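Phytase (Debaryomyces castellii, PDB 2GFI) catalyses the hydrolysis of phytate (inositol hexakisphosphate) at its 3-phosphate, as an acid phosphatase of the histidine acid phosphatase family. Local coordinates at residues A[40-45]-A[261-266]; A[70-75]-A[369-374]; A[119-124]-A[165-170]; A[335-340]-A[363-368]. One frame throughout, in Å; residues are numbered along the deposited sequence.

Interaction 1: residues A[40-45]-A[261-266]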
loop_
_atom_site.group_PDB
_atom_site.type_symbol
_atom_site.label_atom_id
_atom_site.label_comp_id
_atom_site.label_asym_id
_atom_site.label_seq_id
_atom_site.Cartn_x
_atom_site.Cartn_y
_atom_site.Cartn_z
ATOM N N ALA A 40 -9.653 -13.654 17.604
ATOM C CA ALA A 40 -8.664 -14.700 17.865
ATOM C C ALA A 40 -7.381 -14.449 17.106
ATOM O O ALA A 40 -6.299 -14.876 17.528
ATOM C CB ALA A 40 -9.231 -16.079 17.476
ATOM N N ALA A 41 -7.516 -13.805 15.948
ATOM C CA ALA A 41 -6.419 -13.618 15.024
ATOM C C ALA A 41 -5.601 -12.374 15.484
ATOM O O ALA A 41 -5.916 -11.805 16.536
ATOM C CB ALA A 41 -6.959 -13.484 13.596
ATOM N N PRO A 42 -4.554 -11.966 14.757
ATOM C CA PRO A 42 -3.733 -10.847 15.211
ATOM C C PRO A 42 -4.487 -9.518 15.436
ATOM O O PRO A 42 -5.639 -9.345 14.983
ATOM C CB PRO A 42 -2.649 -10.726 14.124
ATOM C CG PRO A 42 -2.537 -12.156 13.592
ATOM C CD PRO A 42 -4.003 -12.575 13.533
ATOM N N TYR A 43 -3.813 -8.599 16.138
ATOM C CA TYR A 43 -4.328 -7.260 16.334
ATOM C C TYR A 43 -4.739 -6.635 15.010
ATOM O O TYR A 43 -4.063 -6.814 13.982
ATOM C CB TYR A 43 -3.253 -6.354 16.967
ATOM C CG TYR A 43 -3.780 -4.972 17.214
ATOM C CD1 TYR A 43 -4.813 -4.758 18.114
ATOM C CD2 TYR A 43 -3.269 -3.882 16.518
ATOM C CE1 TYR A 43 -5.313 -3.486 18.326
ATOM C CE2 TYR A 43 -3.753 -2.612 16.734
ATOM C CZ TYR A 43 -4.773 -2.419 17.622
ATOM O OH TYR A 43 -5.255 -1.120 17.798
ATOM N N ILE A 44 -5.848 -5.896 15.048
ATOM C CA ILE A 44 -6.202 -5.021 13.956
ATOM C C ILE A 44 -6.860 -3.776 14.524
ATOM O O ILE A 44 -7.612 -3.842 15.497
ATOM C CB ILE A 44 -7.131 -5.764 12.929
ATOM C CG1 ILE A 44 -7.146 -5.022 11.588
ATOM C CG2 ILE A 44 -8.513 -6.007 13.531
ATOM C CD1 ILE A 44 -7.780 -5.806 10.455
ATOM N N GLN A 45 -6.578 -2.645 13.892
ATOM C CA GLN A 45 -7.130 -1.356 14.298
ATOM C C GLN A 45 -8.595 -1.267 13.944
ATOM O O GLN A 45 -9.044 -1.769 12.900
ATOM C CB GLN A 45 -6.380 -0.194 13.637
ATOM C CG GLN A 45 -4.913 -0.156 13.993
ATOM C CD GLN A 45 -4.174 0.954 13.310
ATOM O OE1 GLN A 45 -4.599 1.463 12.265
ATOM N NE2 GLN A 45 -3.060 1.336 13.882
ATOM N N TYR A 261 -5.613 -19.083 15.019
ATOM C CA TYR A 261 -4.445 -19.474 15.795
ATOM C C TYR A 261 -3.220 -19.874 15.035
ATOM O O TYR A 261 -2.142 -19.525 15.451
ATOM C CB TYR A 261 -4.820 -20.455 16.920
ATOM C CG TYR A 261 -5.559 -19.656 17.932
ATOM C CD1 TYR A 261 -4.869 -18.804 18.775
ATOM C CD2 TYR A 261 -6.944 -19.659 17.963
ATOM C CE1 TYR A 261 -5.526 -18.010 19.669
ATOM C CE2 TYR A 261 -7.627 -18.864 18.878
ATOM C CZ TYR A 261 -6.892 -18.040 19.724
ATOM O OH TYR A 261 -7.533 -17.231 20.616
ATOM N N GLU A 262 -3.353 -20.600 13.928
ATOM C CA GLU A 262 -2.182 -20.937 13.141
ATOM C C GLU A 262 -1.555 -19.684 12.514
ATOM O O GLU A 262 -0.312 -19.567 12.384
ATOM C CB GLU A 262 -2.554 -21.919 12.029
ATOM C CG GLU A 262 -1.326 -22.465 11.316
ATOM C CD GLU A 262 -1.673 -23.644 10.437
ATOM O OE1 GLU A 262 -2.639 -23.544 9.648
ATOM O OE2 GLU A 262 -0.977 -24.674 10.539
ATOM N N LEU A 263 -2.426 -18.759 12.105
ATOM C CA LEU A 263 -1.987 -17.435 11.688
ATOM C C LEU A 263 -1.167 -16.744 12.806
ATOM O O LEU A 263 -0.024 -16.344 12.571
ATOM C CB LEU A 263 -3.209 -16.593 11.263
ATOM C CG LEU A 263 -2.979 -15.134 10.835
ATOM C CD1 LEU A 263 -2.070 -15.031 9.609
ATOM C CD2 LEU A 263 -4.345 -14.539 10.494
ATOM N N ASN A 264 -1.721 -16.656 14.020
ATOM C CA ASN A 264 -0.977 -16.124 15.168
ATOM C C ASN A 264 0.358 -16.834 15.343
ATOM O O ASN A 264 1.410 -16.212 15.462
ATOM C CB ASN A 264 -1.759 -16.321 16.469
ATOM C CG ASN A 264 -2.929 -15.434 16.577
ATOM O OD1 ASN A 264 -3.151 -14.584 15.721
ATOM N ND2 ASN A 264 -3.698 -15.604 17.642
ATOM N N VAL A 265 0.314 -18.151 15.327
ATOM C CA VAL A 265 1.496 -18.925 15.674
ATOM C C VAL A 265 2.553 -18.963 14.586
ATOM O O VAL A 265 3.741 -18.825 14.871
ATOM C CB VAL A 265 1.100 -20.345 16.140
ATOM C CG1 VAL A 265 2.352 -21.242 16.246
ATOM C CG2 VAL A 265 0.344 -20.254 17.475
ATOM N N LYS A 266 2.121 -19.182 13.351
ATOM C CA LYS A 266 3.008 -19.436 12.216
ATOM C C LYS A 266 3.180 -18.214 11.316
ATOM O O LYS A 266 4.151 -18.133 10.559
ATOM C CB LYS A 266 2.437 -20.571 11.358
ATOM C CG LYS A 266 2.208 -21.892 12.112
ATOM C CD LYS A 266 3.513 -22.539 12.603
ATOM C CE LYS A 266 4.350 -23.060 11.441
ATOM N NZ LYS A 266 5.434 -23.914 12.061
#
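Asn-264, on the last turn of helix 249-266, turns both ends of its amide to the backbone of the loop that carries Ala-40 and Pro-42. Its ND2 donates to Ala-40 O at 2.7 Å, approaching almost straight in line with the carbonyl but 22° out of its own amide plane. The other end, OD1, lies 3.1 Å from Pro-42 CD and also close to Pro-42 N, which has no hydrogen to give. CG of the asparagine lies opposite its own carbonyl carbon (chi1 -72°), a torsion that swings the amide beside the loop. Ala-40, though partly exposed, belongs to this tight part: its CB meets Tyr-261 CE2 at 3.5 Å, and its O lies over one ring face, offset toward the rim. Here the chain preceding strand 59-69, the N-terminal strand of the sheet in this histidine phosphatase fold, is fastened to a helix. Ala-40 O also accepts from Gln-371 NE2, and Asn-264 ND2 also reaches Arg-73 O. Beside the amide the packing is apolar: Leu-263 CD2 meets Pro-42 CD at 3.6 Å, the side chains crossing at about a right angle, but Ala-41 CB more loosely, at 4.2 Å. Past Pro-42 the loop leaves the helix altogether, and Tyr-43 and Gln-45 bond instead to a second subunit, through its Gln-25 and Ser-27.

Interaction 2: residues A[70-75]-A[369-374]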
loop_
_atom_site.group_PDB
_atom_site.type_symbol
_atom_site.label_atom_id
_atom_site.label_comp_id
_atom_site.label_asym_id
_atom_site.label_seq_id
_atom_site.Cartn_x
_atom_site.Cartn_y
_atom_site.Cartn_z
ATOM N N HIS A 70 -4.379 -9.030 26.617
ATOM C CA HIS A 70 -3.093 -9.659 26.335
ATOM C C HIS A 70 -2.878 -9.585 24.818
ATOM O O HIS A 70 -3.865 -9.414 24.059
ATOM C CB HIS A 70 -3.093 -11.117 26.781
ATOM C CG HIS A 70 -4.228 -11.923 26.215
ATOM N ND1 HIS A 70 -4.238 -12.402 24.917
ATOM C CD2 HIS A 70 -5.391 -12.328 26.777
ATOM C CE1 HIS A 70 -5.369 -13.046 24.699
ATOM N NE2 HIS A 70 -6.075 -13.046 25.825
ATOM N N GLY A 71 -1.629 -9.722 24.354
ATOM C CA GLY A 71 -1.397 -9.803 22.903
ATOM C C GLY A 71 -1.783 -11.168 22.321
ATOM O O GLY A 71 -2.276 -12.042 23.046
ATOM N N GLU A 72 -1.527 -11.342 21.021
ATOM C CA GLU A 72 -1.724 -12.595 20.331
ATOM C C GLU A 72 -1.141 -13.752 21.140
ATOM O O GLU A 72 -0.094 -13.626 21.762
ATOM C CB GLU A 72 -1.092 -12.557 18.937
ATOM C CG GLU A 72 -1.766 -11.604 17.943
ATOM C CD GLU A 72 -1.277 -10.148 18.004
ATOM O OE1 GLU A 72 -0.795 -9.669 19.049
ATOM O OE2 GLU A 72 -1.381 -9.447 16.985
ATOM N N ARG A 73 -1.825 -14.876 21.106
ATOM C CA ARG A 73 -1.446 -16.024 21.879
ATOM C C ARG A 73 -1.639 -17.296 21.083
ATOM O O ARG A 73 -2.247 -17.308 19.993
ATOM C CB ARG A 73 -2.256 -16.065 23.182
ATOM C CG ARG A 73 -3.772 -15.872 23.001
ATOM C CD ARG A 73 -4.498 -16.542 24.109
ATOM N NE ARG A 73 -5.938 -16.415 24.097
ATOM C CZ ARG A 73 -6.736 -17.328 23.563
ATOM N NH1 ARG A 73 -6.232 -18.389 22.971
ATOM N NH2 ARG A 73 -8.034 -17.180 23.607
ATOM N N TYR A 74 -1.054 -18.364 21.624
ATOM C CA TYR A 74 -1.386 -19.715 21.279
ATOM C C TYR A 74 -2.819 -19.972 21.709
ATOM O O TYR A 74 -3.390 -19.209 22.505
ATOM C CB TYR A 74 -0.466 -20.679 22.027
ATOM C CG TYR A 74 0.844 -20.910 21.323
ATOM C CD1 TYR A 74 1.005 -21.993 20.456
ATOM C CD2 TYR A 74 1.925 -20.037 21.516
ATOM C CE1 TYR A 74 2.236 -22.212 19.799
ATOM C CE2 TYR A 74 3.131 -20.234 20.860
ATOM C CZ TYR A 74 3.280 -21.312 20.010
ATOM O OH TYR A 74 4.478 -21.484 19.361
ATOM N N PRO A 75 -3.405 -21.051 21.194
ATOM C CA PRO A 75 -4.750 -21.417 21.600
ATOM C C PRO A 75 -4.788 -21.669 23.103
ATOM O O PRO A 75 -3.771 -22.001 23.717
ATOM C CB PRO A 75 -5.027 -22.696 20.814
ATOM C CG PRO A 75 -4.041 -22.680 19.677
ATOM C CD PRO A 75 -2.846 -21.955 20.181
ATOM N N THR A 369 -12.274 -6.032 20.927
ATOM C CA THR A 369 -11.213 -6.854 21.485
ATOM C C THR A 369 -10.537 -7.795 20.493
ATOM O O THR A 369 -10.721 -9.017 20.578
ATOM C CB THR A 369 -11.676 -7.660 22.735
ATOM O OG1 THR A 369 -12.678 -8.612 22.354
ATOM C CG2 THR A 369 -12.367 -6.765 23.790
ATOM N N PRO A 370 -9.728 -7.254 19.577
ATOM C CA PRO A 370 -8.860 -8.095 18.787
ATOM C C PRO A 370 -7.788 -8.540 19.756
ATOM O O PRO A 370 -7.736 -8.012 20.874
ATOM C CB PRO A 370 -8.267 -7.115 17.774
ATOM C CG PRO A 370 -8.239 -5.810 18.539
ATOM C CD PRO A 370 -9.554 -5.828 19.224
ATOM N N GLN A 371 -6.940 -9.484 19.354
ATOM C CA GLN A 371 -5.773 -9.809 20.187
ATOM C C GLN A 371 -4.993 -8.520 20.306
ATOM O O GLN A 371 -4.877 -7.784 19.317
ATOM C CB GLN A 371 -4.931 -10.877 19.540
ATOM C CG GLN A 371 -5.623 -12.205 19.400
ATOM C CD GLN A 371 -5.650 -13.002 20.716
ATOM O OE1 GLN A 371 -5.299 -12.479 21.772
ATOM N NE2 GLN A 371 -6.062 -14.268 20.638
ATOM N N GLY A 372 -4.508 -8.208 21.509
ATOM C CA GLY A 372 -3.741 -6.999 21.701
ATOM C C GLY A 372 -4.655 -5.788 21.743
ATOM O O GLY A 372 -4.198 -4.659 21.531
ATOM N N ALA A 373 -5.948 -6.010 21.997
ATOM C CA ALA A 373 -6.933 -4.930 22.133
ATOM C C ALA A 373 -6.465 -3.813 23.068
ATOM O O ALA A 373 -5.854 -4.076 24.103
ATOM C CB ALA A 373 -8.247 -5.480 22.631
ATOM N N ARG A 374 -6.801 -2.576 22.716
ATOM C CA ARG A 374 -6.424 -1.435 23.495
ATOM C C ARG A 374 -7.611 -0.507 23.601
ATOM O O ARG A 374 -8.145 -0.028 22.602
ATOM C CB ARG A 374 -5.187 -0.732 22.889
ATOM C CG ARG A 374 -5.278 -0.434 21.386
ATOM C CD ARG A 374 -3.960 -0.414 20.669
ATOM N NE ARG A 374 -3.429 -1.762 20.621
ATOM C CZ ARG A 374 -2.262 -2.121 20.101
ATOM N NH1 ARG A 374 -1.442 -1.219 19.558
ATOM N NH2 ARG A 374 -1.933 -3.409 20.100
#
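Gln-371 reaches in among His-70, Glu-72 and Arg-73 and presents a different aspect to each. Toward the histidine it offers OE1, which lies at the ring edge 3.0 Å from His-70 CE1, with the amide and ring planes 52° apart. The imidazole is positioned by its own segment: ND1 donates to Gly-71 O at 2.7 Å in a virtually straight bond lying in the ring plane. With chi1 at 54°, CG lies between the backbone N and the carbonyl carbon, and the ND1 edge turns to the carbonyl of the next residue. Toward Arg-73 the amide stands almost perpendicular, its NE2 over one face of the guanidinium, while His-70 NE2 lies at the edge of that group. Arg-73 NH1 in turn donates to Tyr-74 O at 3.0 Å. Glu-72 meets the glutamine through aliphatic carbons, CG to Gln-371 CB at 3.6 Å, with carboxylate and amide nearly parallel; its OE2 instead accepts from Tyr-43 N. The backbones join where Gly-372 N donates to His-70 O (2.9 Å). Gly-372 is the third residue of a type II turn from Pro-370 to Ala-373, and its O is held by both NE and NH2 of Arg-374. The sequence Arg-69, His-70, Gly-71, Glu-72, Arg-73, Tyr-74, Pro-75 is the RHGxRxP signature of histidine acid phosphatases, with His-70 the predicted nucleophile.

Interaction 3: residues A[119-124]-A[165-170]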
loop_
_atom_site.group_PDB
_atom_site.type_symbol
_atom_site.label_atom_id
_atom_site.label_comp_id
_atom_site.label_asym_id
_atom_site.label_seq_id
_atom_site.Cartn_x
_atom_site.Cartn_y
_atom_site.Cartn_z
ATOM N N GLU A 119 -2.094 -21.459 25.962
ATOM C CA GLU A 119 -2.412 -20.410 26.923
ATOM C C GLU A 119 -1.382 -19.258 26.899
ATOM O O GLU A 119 -1.599 -18.234 27.521
ATOM C CB GLU A 119 -2.616 -20.954 28.377
ATOM C CG GLU A 119 -3.646 -22.087 28.567
ATOM C CD GLU A 119 -5.105 -21.657 28.552
ATOM O OE1 GLU A 119 -5.375 -20.452 28.388
ATOM O OE2 GLU A 119 -6.035 -22.537 28.705
ATOM N N LYS A 120 -0.287 -19.418 26.171
ATOM C CA LYS A 120 0.838 -18.478 26.256
ATOM C C LYS A 120 0.782 -17.454 25.144
ATOM O O LYS A 120 0.293 -17.732 24.041
ATOM C CB LYS A 120 2.187 -19.195 26.123
ATOM C CG LYS A 120 2.442 -20.366 27.084
ATOM C CD LYS A 120 2.459 -19.978 28.543
ATOM C CE LYS A 120 3.137 -21.079 29.384
ATOM N NZ LYS A 120 2.174 -22.207 29.545
ATOM N N GLU A 121 1.352 -16.291 25.422
ATOM C CA GLU A 121 1.618 -15.311 24.385
ATOM C C GLU A 121 2.513 -15.950 23.364
ATOM O O GLU A 121 3.425 -16.701 23.714
ATOM C CB GLU A 121 2.348 -14.098 24.994
ATOM C CG GLU A 121 1.458 -13.188 25.828
ATOM C CD GLU A 121 0.404 -12.557 24.949
ATOM O OE1 GLU A 121 0.755 -11.614 24.218
ATOM O OE2 GLU A 121 -0.773 -13.022 24.972
ATOM N N THR A 122 2.278 -15.668 22.093
ATOM C CA THR A 122 3.314 -15.950 21.087
ATOM C C THR A 122 4.380 -14.864 21.270
ATOM O O THR A 122 4.063 -13.715 21.610
ATOM C CB THR A 122 2.718 -15.872 19.701
ATOM O OG1 THR A 122 1.775 -14.775 19.673
ATOM C CG2 THR A 122 1.859 -17.169 19.387
ATOM N N SER A 123 5.627 -15.222 21.039
ATOM C CA SER A 123 6.730 -14.313 21.251
ATOM C C SER A 123 7.808 -14.751 20.294
ATOM O O SER A 123 7.697 -15.822 19.744
ATOM C CB SER A 123 7.264 -14.459 22.683
ATOM O OG SER A 123 7.900 -15.716 22.793
ATOM N N PRO A 124 8.831 -13.924 20.065
ATOM C CA PRO A 124 9.990 -14.320 19.290
ATOM C C PRO A 124 10.611 -15.615 19.783
ATOM O O PRO A 124 11.312 -16.293 19.057
ATOM C CB PRO A 124 10.951 -13.159 19.538
ATOM C CG PRO A 124 10.092 -12.000 19.659
ATOM C CD PRO A 124 8.907 -12.505 20.460
ATOM N N SER A 165 -3.349 -13.739 35.060
ATOM C CA SER A 165 -3.234 -14.592 33.885
ATOM C C SER A 165 -1.840 -14.437 33.271
ATOM O O SER A 165 -1.359 -13.329 33.125
ATOM C CB SER A 165 -4.272 -14.195 32.878
ATOM O OG SER A 165 -3.892 -14.677 31.610
ATOM N N GLY A 166 -1.180 -15.546 32.944
ATOM C CA GLY A 166 0.186 -15.510 32.441
ATOM C C GLY A 166 0.345 -14.626 31.198
ATOM O O GLY A 166 1.227 -13.747 31.148
ATOM N N ARG A 167 -0.490 -14.879 30.192
ATOM C CA ARG A 167 -0.453 -14.141 28.934
ATOM C C ARG A 167 -0.715 -12.639 29.185
ATOM O O ARG A 167 -0.085 -11.812 28.568
ATOM C CB ARG A 167 -1.451 -14.744 27.897
ATOM C CG ARG A 167 -2.883 -14.721 28.344
ATOM C CD ARG A 167 -3.964 -15.014 27.280
ATOM N NE ARG A 167 -4.192 -16.412 27.372
ATOM C CZ ARG A 167 -5.321 -17.039 27.614
ATOM N NH1 ARG A 167 -6.486 -16.443 27.731
ATOM N NH2 ARG A 167 -5.256 -18.336 27.675
ATOM N N VAL A 168 -1.645 -12.309 30.091
ATOM C CA VAL A 168 -2.004 -10.928 30.396
ATOM C C VAL A 168 -0.809 -10.240 31.070
ATOM O O VAL A 168 -0.406 -9.102 30.730
ATOM C CB VAL A 168 -3.211 -10.866 31.339
ATOM C CG1 VAL A 168 -3.410 -9.492 31.871
ATOM C CG2 VAL A 168 -4.505 -11.319 30.640
ATOM N N TYR A 169 -0.245 -10.955 32.029
ATOM C CA TYR A 169 0.831 -10.448 32.805
ATOM C C TYR A 169 2.022 -10.199 31.891
ATOM O O TYR A 169 2.722 -9.182 32.016
ATOM C CB TYR A 169 1.218 -11.433 33.917
ATOM C CG TYR A 169 2.512 -11.019 34.568
ATOM C CD1 TYR A 169 2.544 -10.026 35.561
ATOM C CD2 TYR A 169 3.708 -11.578 34.163
ATOM C CE1 TYR A 169 3.752 -9.620 36.144
ATOM C CE2 TYR A 169 4.890 -11.178 34.718
ATOM C CZ TYR A 169 4.901 -10.218 35.710
ATOM O OH TYR A 169 6.109 -9.878 36.237
ATOM N N GLN A 170 2.258 -11.138 30.986
ATOM C CA GLN A 170 3.397 -11.026 30.088
ATOM C C GLN A 170 3.200 -9.844 29.139
ATOM O O GLN A 170 4.103 -9.081 28.902
ATOM C CB GLN A 170 3.647 -12.332 29.326
ATOM C CG GLN A 170 4.924 -12.282 28.547
ATOM C CD GLN A 170 5.350 -13.638 28.074
ATOM O OE1 GLN A 170 4.548 -14.360 27.488
ATOM N NE2 GLN A 170 6.632 -13.985 28.297
HETATM O O HOH W 1 -1.518 -17.485 30.282
HETATM O O HOH W 2 5.043 -16.415 25.804
HETATM O O HOH W 3 2.344 -15.717 27.984
#
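Glu-119 O has two partners: Arg-167 NE donates to it at 3.2 Å, and a water that donates to the same oxygen at 2.9 Å accepts from Arg-167 N. The arginine approaches from above the carbonyl plane, 39° out of it, although the oxygen lies close to the plane of the guanidinium. A bend at chi3 (93°) turns NE to this carbonyl. The Glu-119 carboxylate appears to pair with the same guanidinium, the two planes nearly coplanar, but OE1 and NH2 are modelled too close for the details to be trusted. One turn along the helix, Gln-170 OE1 accepts from two further waters. One of them, 2.7 Å from Gln-170 OE1, donates to Glu-121 O, and the other accepts from Glu-121 N. Between these polar ends Glu-121 packs by its carbons, CB 3.3 Å from Gln-170 OE1 and CG against Arg-167 O. Gln-170 NE2 binds Asp-182 of a third subunit. Arg-167 sits in the first turn of its helix, after the N-cap Ser-165, and touches both His-70 and Arg-73, a placement consistent with the arginine-rich phosphate pocket of histidine acid phosphatases.

Interaction 4: residues A[335-340]-A[363-368]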
loop_
_atom_site.group_PDB
_atom_site.type_symbol
_atom_site.label_atom_id
_atom_site.label_comp_id
_atom_site.label_asym_id
_atom_site.label_seq_id
_atom_site.Cartn_x
_atom_site.Cartn_y
_atom_site.Cartn_z
ATOM N N ASP A 335 -13.179 -9.057 29.834
ATOM C CA ASP A 335 -13.289 -8.030 30.844
ATOM C C ASP A 335 -13.436 -6.692 30.200
ATOM O O ASP A 335 -14.206 -5.838 30.675
ATOM C CB ASP A 335 -12.079 -8.092 31.718
ATOM C CG ASP A 335 -11.956 -9.430 32.359
ATOM O OD1 ASP A 335 -12.855 -9.705 33.192
ATOM O OD2 ASP A 335 -11.066 -10.281 32.056
ATOM N N ILE A 336 -12.728 -6.541 29.083
ATOM C CA ILE A 336 -12.809 -5.335 28.297
ATOM C C ILE A 336 -14.152 -5.254 27.612
ATOM O O ILE A 336 -14.666 -4.159 27.446
ATOM C CB ILE A 336 -11.661 -5.266 27.294
ATOM C CG1 ILE A 336 -10.332 -5.205 28.055
ATOM C CG2 ILE A 336 -11.830 -4.050 26.382
ATOM C CD1 ILE A 336 -9.097 -5.284 27.173
ATOM N N GLU A 337 -14.710 -6.397 27.201
ATOM C CA GLU A 337 -16.045 -6.392 26.579
ATOM C C GLU A 337 -17.092 -5.983 27.565
ATOM O O GLU A 337 -17.936 -5.163 27.257
ATOM C CB GLU A 337 -16.459 -7.748 26.014
ATOM C CG GLU A 337 -16.172 -7.863 24.564
ATOM C CD GLU A 337 -16.825 -9.058 23.945
ATOM O OE1 GLU A 337 -17.602 -8.865 22.970
ATOM O OE2 GLU A 337 -16.510 -10.173 24.430
ATOM N N ILE A 338 -17.039 -6.584 28.742
ATOM C CA ILE A 338 -17.959 -6.254 29.812
ATOM C C ILE A 338 -17.776 -4.794 30.235
ATOM O O ILE A 338 -18.744 -4.070 30.407
ATOM C CB ILE A 338 -17.757 -7.234 30.991
ATOM C CG1 ILE A 338 -18.152 -8.672 30.567
ATOM C CG2 ILE A 338 -18.491 -6.736 32.233
ATOM C CD1 ILE A 338 -17.640 -9.758 31.494
ATOM N N PHE A 339 -16.530 -4.359 30.371
ATOM C CA PHE A 339 -16.230 -2.939 30.568
ATOM C C PHE A 339 -16.988 -2.087 29.546
ATOM O O PHE A 339 -17.708 -1.172 29.932
ATOM C CB PHE A 339 -14.705 -2.719 30.502
ATOM C CG PHE A 339 -14.250 -1.317 30.793
ATOM C CD1 PHE A 339 -15.070 -0.390 31.434
ATOM C CD2 PHE A 339 -12.949 -0.936 30.467
ATOM C CE1 PHE A 339 -14.592 0.907 31.719
ATOM C CE2 PHE A 339 -12.482 0.384 30.730
ATOM C CZ PHE A 339 -13.301 1.281 31.370
ATOM N N HIS A 340 -16.873 -2.426 28.260
ATOM C CA HIS A 340 -17.574 -1.720 27.162
ATOM C C HIS A 340 -19.073 -1.814 27.201
ATOM O O HIS A 340 -19.772 -0.919 26.723
ATOM C CB HIS A 340 -17.065 -2.176 25.777
ATOM C CG HIS A 340 -15.819 -1.466 25.353
ATOM N ND1 HIS A 340 -15.841 -0.315 24.580
ATOM C CD2 HIS A 340 -14.523 -1.700 25.650
ATOM C CE1 HIS A 340 -14.604 0.112 24.403
ATOM N NE2 HIS A 340 -13.786 -0.707 25.045
ATOM N N TYR A 363 -22.942 -5.144 16.560
ATOM C CA TYR A 363 -21.969 -5.236 17.606
ATOM C C TYR A 363 -20.772 -5.956 17.060
ATOM O O TYR A 363 -20.867 -7.096 16.670
ATOM C CB TYR A 363 -22.539 -6.030 18.766
ATOM C CG TYR A 363 -21.531 -6.205 19.860
ATOM C CD1 TYR A 363 -21.211 -5.142 20.714
ATOM C CD2 TYR A 363 -20.887 -7.416 20.036
ATOM C CE1 TYR A 363 -20.287 -5.299 21.721
ATOM C CE2 TYR A 363 -19.949 -7.583 21.050
ATOM C CZ TYR A 363 -19.653 -6.532 21.885
ATOM O OH TYR A 363 -18.720 -6.713 22.886
ATOM N N SER A 364 -19.632 -5.292 17.012
ATOM C CA SER A 364 -18.483 -5.892 16.360
ATOM C C SER A 364 -17.487 -6.285 17.435
ATOM O O SER A 364 -16.756 -5.452 18.002
ATOM C CB SER A 364 -17.884 -4.930 15.328
ATOM O OG SER A 364 -16.706 -5.482 14.764
ATOM N N HIS A 365 -17.468 -7.568 17.737
ATOM C CA HIS A 365 -16.592 -8.005 18.800
ATOM C C HIS A 365 -15.109 -7.629 18.551
ATOM O O HIS A 365 -14.436 -7.076 19.430
ATOM C CB HIS A 365 -16.737 -9.482 19.005
ATOM C CG HIS A 365 -15.765 -10.019 19.979
ATOM N ND1 HIS A 365 -14.595 -10.618 19.592
ATOM C CD2 HIS A 365 -15.757 -10.005 21.329
ATOM C CE1 HIS A 365 -13.926 -10.996 20.666
ATOM N NE2 HIS A 365 -14.611 -10.640 21.730
ATOM N N VAL A 366 -14.624 -7.923 17.345
ATOM C CA VAL A 366 -13.224 -7.647 16.943
ATOM C C VAL A 366 -12.884 -6.139 16.871
ATOM O O VAL A 366 -11.716 -5.765 16.943
ATOM C CB VAL A 366 -12.904 -8.361 15.612
ATOM C CG1 VAL A 366 -13.667 -7.720 14.462
ATOM C CG2 VAL A 366 -11.412 -8.387 15.351
ATOM N N GLY A 367 -13.905 -5.283 16.726
ATOM C CA GLY A 367 -13.713 -3.834 16.754
ATOM C C GLY A 367 -13.338 -3.411 18.177
ATOM O O GLY A 367 -12.740 -2.342 18.389
ATOM N N ILE A 368 -13.671 -4.262 19.150
ATOM C CA ILE A 368 -13.461 -3.937 20.560
ATOM C C ILE A 368 -12.271 -4.701 21.092
ATOM O O ILE A 368 -11.348 -4.082 21.642
ATOM C CB ILE A 368 -14.711 -4.212 21.450
ATOM C CG1 ILE A 368 -15.993 -3.532 20.923
ATOM C CG2 ILE A 368 -14.444 -3.744 22.897
ATOM C CD1 ILE A 368 -17.275 -3.779 21.886
HETATM O O HOH W 4 -19.289 -4.850 25.033
HETATM O O HOH W 5 -14.535 -11.515 24.908
#
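Tyr-363 and His-365 each carry CG opposite the backbone N (chi1 177° and 174°), and these torsions bring both rings to Glu-337, whose chain runs extended beyond CG, though His-365 is modelled doubtfully close. The carboxylate is nearly coplanar with the phenol and lies at its edge. Tyr-363 OH donates to Glu-337 OE1, but the modelled 2.4 Å is very short and its exact length doubtful. Less doubtful is the link through a water, which donates to Tyr-363 OH at 2.9 Å and to Glu-337 O at 2.6 Å, tying the phenol to the helix backbone as well. One helical turn on, Ile-368 CG2 sits over a face of the His-340 ring, a CH-pi contact 3.6 Å from the centroid, and also touches Ile-336 CG2 at 4.4 Å. His-340 NE2 bonds to Thr-375. Here, beside Asp-333, the predicted proton donor, helix 333-343 meets the short, weakly bonded helical turn at 365-368 through a buried acid. Asn-295 ND2 and a second water donate to Glu-337 OE2, which would tend to stabilise negative charge; Asp-291, touching Glu-337, would if charged oppose it, and the balance is not settled.

How the interactions relate
From the N terminus, residues 40-45 open interaction 1, and 70-75, directly after strand 59-69, open interaction 2 before the first contact closes at 261-266; the two therefore cross. Interaction 3 opens and closes within the spans of both. Interaction 4 lies later, in series with interactions 1 and 3, yet still within the long loop that interaction 2 closes at 369-374. Segment 70-75 is the hub: it bonds through the backbone to 119-124, reaches 40-45 through Glu-72, and pairs with 369-374, which packs on helix 333-343. Together the contacts join the N-terminal loop, helices 249-266, 166-180 and 333-343, and the sheet ends around the predicted catalytic residues.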